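Local coordinates for putative gdp-fucose protein o-fucosyltransferase 1 (Caenorhabditis elegans, PDB 3ZY2), which is probably a glycosyltransferase of the GT-B clan, the class built from two Rossmann-like domains, and carries guanosine-5'-diphosphate in its pocket, at residues A[211-216]-A[280-285]; A[291-296]-A[307-312]. All coordinates share one frame; numbering follows the deposited sequence.

Contact 1. Residues A[211-216]-A[280-285]; sequences KPFVAV and AKSVFV
Val214 O is held twice, by the backbone N of Phe284 in a 2.8 Å hydrogen bond and by a CA-H...O contact from Val283 CA. The two segments are neighbouring parallel strands of a Rossmann-like sheet, in which strand 213-218 lies between strands 282-287 and 327-330. Phe284 O is shared in the same way: Val216 N donates to it at 2.8 Å and Ala215 CA leans on it. Ahead of the strands, Lys281 N reaches Pro212 O over 2.8 Å, just after the cis peptide bond that precedes this proline.

On one face of the sheet Phe213 and Phe284 lie side by side and point the same way. A chi1 of 76° puts Phe213 CG between the backbone N and the carbonyl carbon, and CD2 comes within 4.0 Å of Phe284 CB. The Phe284 side chain, which packs on helix 315-324, is about 7 Å from the bound guanosine-5'-diphosphate. Ser282 OG, beside Phe213 CB, spends its hydrogen bond on Ala210 O.

The other face carries valines beneath helices 264-278 and 293-300. There Val214 CG2 meets Ala280 CB, and Val216 CG2 touches Val285 CG2 at 3.9 Å.

Contact 2. Residues A[291-296]-A[307-312]; sequences HMIDEI and AHRQEP
This is helix-to-strand packing that ends in a flat guanidinium-imidazole stack, at the start of helix 293-300 where it covers the edge strand 307-308. The guanidinium of Arg309 lies on one face of the His291 ring, their centres 3.7 Å apart and their planes turned by only 11°. Arg309 CD continues the cover as a CH-pi contact, 4.0 Å from the ring centroid. The opposite face of the guanidinium is backed by Glu311 CG, offset toward the rim. Rotation of the group is restrained as well: NE (2.9 Å) and NH2 (3.0 Å) of Arg309 both donate to Gln310 O, which lies close to the guanidinium plane.

Apolar side chains join the helix and the last strand of the beta-alpha-beta unit of strand 282-287, helix 293-300 and strand 307-308; the stacked His291 stands just before the helix, and Arg309 directly follows His308. Ile296 CG2, anti to the backbone N, descends on Ala307 CB at 3.7 Å, while Ile293 CD1 reaches the same methyl from a quite different direction. Farther along, Ile293 crosses the Arg309 chain at about a right angle, with CG1 3.9 Å from Arg309 CG. Outside the pair, Asn297 OD1 accepts from Ala307 N.

Both contacts use the same parallel sheet. Contact 1 pairs two of its inner strands and is buried, whereas contact 2, only partly buried, fastens a helix to its outermost strand, and their centres are 12 Å apart. They meet through strand 282-287: His308 N probably bonds to Val283 O at 2.8 Å, and His308 O probably accepts from Val285 N. Val285 also packs against Ile293 and Ile296, so part of the valine face of contact 1, Val283 and Val285, is packed against helix 293-300. Contact 1 relies on backbone hydrogen bonds; contact 2 on side chains, isoleucine-alanine packing next to an arginine-histidine stack.

Contact 1. Residues A[211-216]-A[280-285]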
ATOM      1  N   LYS A 211      19.473 -39.328 -19.713  1.00 13.16           N
ATOM      2  CA  LYS A 211      18.343 -39.554 -18.803  1.00 12.63           C
ATOM      3  C   LYS A 211      18.482 -40.874 -18.048  1.00 12.99           C
ATOM      4  O   LYS A 211      19.090 -41.824 -18.537  1.00 14.57           O
ATOM      5  CB  LYS A 211      17.044 -39.521 -19.591  1.00 13.66           C
ATOM      6  CG  LYS A 211      16.679 -38.062 -20.037  1.00 15.90           C
ATOM      7  CD  LYS A 211      15.490 -37.998 -20.998  1.00 23.30           C
ATOM      8  CE  LYS A 211      14.145 -38.304 -20.308  1.00 26.40           C
ATOM      9  NZ  LYS A 211      13.819 -37.314 -19.238  1.00 27.38           N
ATOM     10  N   PRO A 212      17.922 -40.924 -16.828  1.00 12.15           N
ATOM     11  CA  PRO A 212      17.184 -39.836 -16.157  1.00 12.00           C
ATOM     12  C   PRO A 212      18.136 -38.796 -15.587  1.00 11.29           C
ATOM     13  O   PRO A 212      19.273 -39.121 -15.227  1.00 12.79           O
ATOM     14  CB  PRO A 212      16.456 -40.557 -15.021  1.00 13.10           C
ATOM     15  CG  PRO A 212      17.226 -41.813 -14.762  1.00 13.69           C
ATOM     16  CD  PRO A 212      17.988 -42.171 -16.023  1.00 13.01           C
ATOM     17  N   PHE A 213      17.709 -37.538 -15.575  1.00 10.41           N
ATOM     18  CA  PHE A 213      18.578 -36.465 -15.048  1.00 10.73           C
ATOM     19  C   PHE A 213      17.960 -35.748 -13.877  1.00 10.67           C
ATOM     20  O   PHE A 213      16.725 -35.612 -13.778  1.00 10.93           O
ATOM     21  CB  PHE A 213      19.084 -35.469 -16.138  1.00 10.65           C
ATOM     22  CG  PHE A 213      18.066 -34.451 -16.622  1.00 10.51           C
ATOM     23  CD1 PHE A 213      17.201 -34.756 -17.672  1.00  9.67           C
ATOM     24  CD2 PHE A 213      18.057 -33.153 -16.103  1.00 10.22           C
ATOM     25  CE1 PHE A 213      16.306 -33.791 -18.162  1.00 10.52           C
ATOM     26  CE2 PHE A 213      17.155 -32.174 -16.584  1.00  9.45           C
ATOM     27  CZ  PHE A 213      16.280 -32.491 -17.618  1.00 10.83           C
ATOM     28  N   VAL A 214      18.837 -35.342 -12.966  1.00 10.94           N
ATOM     29  CA  VAL A 214      18.462 -34.501 -11.828  1.00 10.60           C
ATOM     30  C   VAL A 214      18.756 -33.066 -12.221  1.00 10.11           C
ATOM     31  O   VAL A 214      19.855 -32.778 -12.670  1.00 11.51           O
ATOM     32  CB  VAL A 214      19.302 -34.818 -10.555  1.00 11.23           C
ATOM     33  CG1 VAL A 214      18.868 -33.938  -9.381  1.00 13.17           C
ATOM     34  CG2 VAL A 214      19.135 -36.272 -10.117  1.00 13.12           C
ATOM     35  N   ALA A 215      17.776 -32.177 -12.080  1.00 10.12           N
ATOM     36  CA  ALA A 215      18.003 -30.725 -12.241  1.00  9.93           C
ATOM     37  C   ALA A 215      17.973 -30.072 -10.887  1.00 10.60           C
ATOM     38  O   ALA A 215      17.087 -30.395 -10.066  1.00 11.59           O
ATOM     39  CB  ALA A 215      16.919 -30.102 -13.145  1.00 11.11           C
ATOM     40  N   VAL A 216      18.907 -29.154 -10.664  1.00 10.96           N
ATOM     41  CA  VAL A 216      18.999 -28.452  -9.366  1.00 11.38           C
ATOM     42  C   VAL A 216      19.032 -26.950  -9.587  1.00 11.75           C
ATOM     43  O   VAL A 216      19.627 -26.479 -10.551  1.00 11.75           O
ATOM     44  CB  VAL A 216      20.224 -28.900  -8.515  1.00 13.14           C
ATOM     45  CG1 VAL A 216      20.218 -30.405  -8.337  1.00 14.40           C
ATOM     46  CG2 VAL A 216      21.529 -28.417  -9.143  1.00 15.52           C
ATOM     47  N   ALA A 280      20.657 -41.579 -11.737  1.00 14.41           N
ATOM     48  CA  ALA A 280      20.773 -40.487 -12.703  1.00 13.78           C
ATOM     49  C   ALA A 280      21.980 -40.664 -13.618  1.00 14.08           C
ATOM     50  O   ALA A 280      23.043 -41.146 -13.170  1.00 14.08           O
ATOM     51  CB  ALA A 280      20.857 -39.166 -11.986  1.00 13.82           C
ATOM     52  N   LYS A 281      21.809 -40.277 -14.882  1.00 13.29           N
ATOM     53  CA  LYS A 281      22.913 -40.336 -15.844  1.00 13.60           C
ATOM     54  C   LYS A 281      23.516 -38.983 -16.177  1.00 13.60           C
ATOM     55  O   LYS A 281      24.498 -38.913 -16.925  1.00 14.46           O
ATOM     56  CB  LYS A 281      22.509 -41.100 -17.107  1.00 14.20           C
ATOM     57  CG  LYS A 281      22.149 -42.566 -16.830  1.00 17.62           C
ATOM     58  CD  LYS A 281      23.348 -43.347 -16.284  1.00 24.08           C
ATOM     59  CE  LYS A 281      22.983 -44.780 -15.876  1.00 29.64           C
ATOM     60  NZ  LYS A 281      22.378 -44.835 -14.504  1.00 31.09           N
ATOM     61  N   SER A 282      22.963 -37.934 -15.581  1.00 12.57           N
ATOM     62  CA  SER A 282      23.498 -36.594 -15.686  1.00 12.47           C
ATOM     63  C   SER A 282      22.801 -35.684 -14.686  1.00 11.87           C
ATOM     64  O   SER A 282      21.750 -36.042 -14.114  1.00 12.15           O
ATOM     65  CB  SER A 282      23.309 -36.045 -17.114  1.00 12.27           C
ATOM     66  OG  SER A 282      21.943 -35.783 -17.392  1.00 12.05           O
ATOM     67  N   VAL A 283      23.397 -34.503 -14.493  1.00 12.15           N
ATOM     68  CA  VAL A 283      22.850 -33.459 -13.633  1.00 11.87           C
ATOM     69  C   VAL A 283      22.832 -32.140 -14.410  1.00 11.41           C
ATOM     70  O   VAL A 283      23.770 -31.829 -15.157  1.00 12.73           O
ATOM     71  CB  VAL A 283      23.675 -33.315 -12.309  1.00 12.63           C
ATOM     72  CG1 VAL A 283      23.252 -32.052 -11.532  1.00 13.51           C
ATOM     73  CG2 VAL A 283      23.526 -34.581 -11.455  1.00 13.44           C
ATOM     74  N   PHE A 284      21.734 -31.412 -14.267  1.00 11.14           N
ATOM     75  CA  PHE A 284      21.626 -30.062 -14.797  1.00 10.57           C
ATOM     76  C   PHE A 284      21.633 -29.076 -13.644  1.00 10.64           C
ATOM     77  O   PHE A 284      20.921 -29.261 -12.651  1.00 11.09           O
ATOM     78  CB  PHE A 284      20.332 -29.899 -15.592  1.00 10.04           C
ATOM     79  CG  PHE A 284      20.101 -28.493 -16.063  1.00 10.06           C
ATOM     80  CD1 PHE A 284      20.888 -27.938 -17.092  1.00 13.00           C
ATOM     81  CD2 PHE A 284      19.114 -27.711 -15.467  1.00  9.99           C
ATOM     82  CE1 PHE A 284      20.666 -26.641 -17.552  1.00 12.67           C
ATOM     83  CE2 PHE A 284      18.886 -26.398 -15.920  1.00 12.25           C
ATOM     84  CZ  PHE A 284      19.691 -25.864 -16.957  1.00 12.55           C
ATOM     85  N   VAL A 285      22.400 -28.001 -13.799  1.00 11.12           N
ATOM     86  CA  VAL A 285      22.436 -26.949 -12.778  1.00 12.59           C
ATOM     87  C   VAL A 285      22.001 -25.604 -13.364  1.00 12.01           C
ATOM     88  O   VAL A 285      22.588 -25.120 -14.356  1.00 13.09           O
ATOM     89  CB  VAL A 285      23.866 -26.750 -12.223  1.00 13.34           C
ATOM     90  CG1 VAL A 285      23.889 -25.619 -11.165  1.00 13.39           C
ATOM     91  CG2 VAL A 285      24.448 -28.051 -11.654  1.00 14.36           C
TER

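Contact 2. Residues A[291-296]-A[307-312]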
ATOM      1  N   HIS A 291      27.445 -21.958 -10.282  1.00 17.28           N
ATOM      2  CA  HIS A 291      26.916 -23.271 -10.725  1.00 16.88           C
ATOM      3  C   HIS A 291      27.642 -24.472 -10.113  1.00 17.13           C
ATOM      4  O   HIS A 291      27.174 -25.607 -10.229  1.00 16.91           O
ATOM      5  CB  HIS A 291      26.933 -23.409 -12.255  1.00 16.27           C
ATOM      6  CG  HIS A 291      26.131 -22.361 -12.967  1.00 15.09           C
ATOM      7  ND1 HIS A 291      24.922 -22.618 -13.577  1.00 16.11           N
ATOM      8  CD2 HIS A 291      26.381 -21.045 -13.164  1.00 16.04           C
ATOM      9  CE1 HIS A 291      24.457 -21.496 -14.108  1.00 13.19           C
ATOM     10  NE2 HIS A 291      25.320 -20.531 -13.867  1.00 19.24           N
ATOM     11  N   MET A 292      28.789 -24.240  -9.487  1.00 18.84           N
ATOM     12  CA  MET A 292      29.513 -25.294  -8.795  1.00 19.89           C
ATOM     13  C   MET A 292      29.826 -26.503  -9.683  1.00 20.44           C
ATOM     14  O   MET A 292      29.902 -27.612  -9.178  1.00 20.87           O
ATOM     15  CB  MET A 292      28.730 -25.766  -7.558  1.00 20.34           C
ATOM     16  CG  MET A 292      28.632 -24.737  -6.434  1.00 21.00           C
ATOM     17  SD  MET A 292      27.605 -25.348  -5.082  1.00 22.20           S
ATOM     18  CE  MET A 292      28.637 -26.697  -4.488  1.00 23.90           C
ATOM     19  N   ILE A 293      30.026 -26.280 -10.987  1.00 19.89           N
ATOM     20  CA  ILE A 293      30.212 -27.389 -11.941  1.00 20.38           C
ATOM     21  C   ILE A 293      31.414 -28.253 -11.591  1.00 20.41           C
ATOM     22  O   ILE A 293      31.292 -29.474 -11.509  1.00 20.04           O
ATOM     23  CB  ILE A 293      30.273 -26.918 -13.437  1.00 20.13           C
ATOM     24  CG1 ILE A 293      28.963 -26.266 -13.865  1.00 20.48           C
ATOM     25  CG2 ILE A 293      30.601 -28.079 -14.401  1.00 20.43           C
ATOM     26  CD1 ILE A 293      27.733 -27.181 -13.811  1.00 19.11           C
ATOM     27  N   ASP A 294      32.570 -27.632 -11.374  1.00 21.75           N
ATOM     28  CA  ASP A 294      33.757 -28.428 -11.057  1.00 23.24           C
ATOM     29  C   ASP A 294      33.601 -29.177  -9.746  1.00 22.92           C
ATOM     30  O   ASP A 294      33.969 -30.361  -9.664  1.00 23.71           O
ATOM     31  CB  ASP A 294      35.016 -27.565 -11.047  1.00 25.32           C
ATOM     32  CG  ASP A 294      35.421 -27.099 -12.437  1.00 27.44           C
ATOM     33  OD1 ASP A 294      34.868 -27.596 -13.440  1.00 29.56           O
ATOM     34  OD2 ASP A 294      36.321 -26.242 -12.536  1.00 31.49           O
ATOM     35  N   GLU A 295      33.040 -28.509  -8.729  1.00 22.96           N
ATOM     36  CA  GLU A 295      32.834 -29.148  -7.421  1.00 23.41           C
ATOM     37  C   GLU A 295      31.835 -30.311  -7.519  1.00 21.75           C
ATOM     38  O   GLU A 295      32.053 -31.386  -6.952  1.00 22.03           O
ATOM     39  CB  GLU A 295      32.372 -28.139  -6.352  1.00 24.34           C
ATOM     40  CG  GLU A 295      33.378 -27.042  -6.003  1.00 28.69           C
ATOM     41  CD  GLU A 295      33.235 -25.784  -6.859  1.00 34.69           C
ATOM     42  OE1 GLU A 295      32.711 -25.842  -8.000  1.00 34.00           O
ATOM     43  OE2 GLU A 295      33.664 -24.714  -6.378  1.00 37.97           O
ATOM     44  N   ILE A 296      30.742 -30.104  -8.253  1.00 20.11           N
ATOM     45  CA  ILE A 296      29.773 -31.177  -8.421  1.00 18.70           C
ATOM     46  C   ILE A 296      30.379 -32.329  -9.218  1.00 18.67           C
ATOM     47  O   ILE A 296      30.191 -33.486  -8.863  1.00 18.45           O
ATOM     48  CB  ILE A 296      28.457 -30.684  -9.049  1.00 16.89           C
ATOM     49  CG1 ILE A 296      27.766 -29.722  -8.080  1.00 17.35           C
ATOM     50  CG2 ILE A 296      27.516 -31.855  -9.367  1.00 17.75           C
ATOM     51  CD1 ILE A 296      26.705 -28.863  -8.758  1.00 16.86           C
ATOM     52  N   ALA A 307      27.765 -32.873 -14.266  1.00 16.65           N
ATOM     53  CA  ALA A 307      26.828 -31.767 -14.188  1.00 16.19           C
ATOM     54  C   ALA A 307      27.080 -30.853 -15.376  1.00 15.94           C
ATOM     55  O   ALA A 307      28.234 -30.677 -15.824  1.00 17.51           O
ATOM     56  CB  ALA A 307      27.035 -31.018 -12.916  1.00 16.77           C
ATOM     57  N   HIS A 308      26.003 -30.267 -15.864  1.00 15.41           N
ATOM     58  CA  HIS A 308      26.036 -29.427 -17.051  1.00 15.40           C
ATOM     59  C   HIS A 308      25.213 -28.176 -16.798  1.00 15.21           C
ATOM     60  O   HIS A 308      24.218 -28.201 -16.067  1.00 14.69           O
ATOM     61  CB  HIS A 308      25.435 -30.167 -18.256  1.00 15.00           C
ATOM     62  CG  HIS A 308      26.087 -31.471 -18.574  1.00 17.20           C
ATOM     63  ND1 HIS A 308      25.794 -32.637 -17.902  1.00 19.64           N
ATOM     64  CD2 HIS A 308      26.997 -31.799 -19.520  1.00 19.39           C
ATOM     65  CE1 HIS A 308      26.507 -33.625 -18.415  1.00 20.50           C
ATOM     66  NE2 HIS A 308      27.237 -33.143 -19.400  1.00 19.57           N
ATOM     67  N   ARG A 309      25.636 -27.073 -17.422  1.00 16.16           N
ATOM     68  CA  ARG A 309      24.919 -25.815 -17.330  1.00 16.20           C
ATOM     69  C   ARG A 309      24.842 -25.208 -18.719  1.00 16.96           C
ATOM     70  O   ARG A 309      25.610 -25.599 -19.613  1.00 16.92           O
ATOM     71  CB  ARG A 309      25.684 -24.847 -16.434  1.00 16.83           C
ATOM     72  CG  ARG A 309      27.136 -24.657 -16.864  1.00 18.30           C
ATOM     73  CD  ARG A 309      27.712 -23.379 -16.268  1.00 20.38           C
ATOM     74  NE  ARG A 309      27.013 -22.196 -16.773  1.00 20.75           N
ATOM     75  CZ  ARG A 309      27.421 -20.944 -16.573  1.00 23.41           C
ATOM     76  NH1 ARG A 309      28.514 -20.697 -15.857  1.00 26.19           N
ATOM     77  NH2 ARG A 309      26.726 -19.936 -17.091  1.00 22.78           N
ATOM     78  N   GLN A 310      23.908 -24.269 -18.887  1.00 17.71           N
ATOM     79  CA  GLN A 310      23.875 -23.416 -20.083  1.00 19.30           C
ATOM     80  C   GLN A 310      24.889 -22.280 -19.955  1.00 20.02           C
ATOM     81  O   GLN A 310      25.067 -21.728 -18.869  1.00 19.86           O
ATOM     82  CB  GLN A 310      22.483 -22.805 -20.239  1.00 19.24           C
ATOM     83  CG  GLN A 310      21.350 -23.780 -20.393  1.00 21.48           C
ATOM     84  CD  GLN A 310      20.097 -23.055 -20.767  1.00 26.06           C
ATOM     85  OE1 GLN A 310      19.519 -22.339 -19.950  1.00 27.52           O
ATOM     86  NE2 GLN A 310      19.683 -23.204 -22.012  1.00 25.41           N
ATOM     87  N   GLU A 311      25.538 -21.937 -21.059  1.00 22.91           N
ATOM     88  CA  GLU A 311      26.472 -20.796 -21.078  1.00 25.00           C
ATOM     89  C   GLU A 311      26.135 -19.889 -22.251  1.00 26.26           C
ATOM     90  O   GLU A 311      26.370 -20.284 -23.393  1.00 28.23           O
ATOM     91  CB  GLU A 311      27.930 -21.255 -21.195  1.00 26.83           C
ATOM     92  CG  GLU A 311      28.525 -21.830 -19.913  1.00 29.64           C
ATOM     93  CD  GLU A 311      29.894 -22.421 -20.117  1.00 34.15           C
ATOM     94  OE1 GLU A 311      30.856 -21.635 -20.273  1.00 36.02           O
ATOM     95  OE2 GLU A 311      30.015 -23.672 -20.123  1.00 35.89           O
ATOM     96  N   PRO A 312      25.576 -18.692 -21.983  1.00 25.83           N
ATOM     97  CA  PRO A 312      25.266 -18.196 -20.632  1.00 25.02           C
ATOM     98  C   PRO A 312      24.010 -18.866 -20.077  1.00 23.35           C
ATOM     99  O   PRO A 312      23.301 -19.554 -20.831  1.00 22.89           O
ATOM    100  CB  PRO A 312      25.011 -16.705 -20.851  1.00 26.17           C
ATOM    101  CG  PRO A 312      24.553 -16.608 -22.279  1.00 26.46           C
ATOM    102  CD  PRO A 312      25.155 -17.743 -23.037  1.00 26.92           C
TER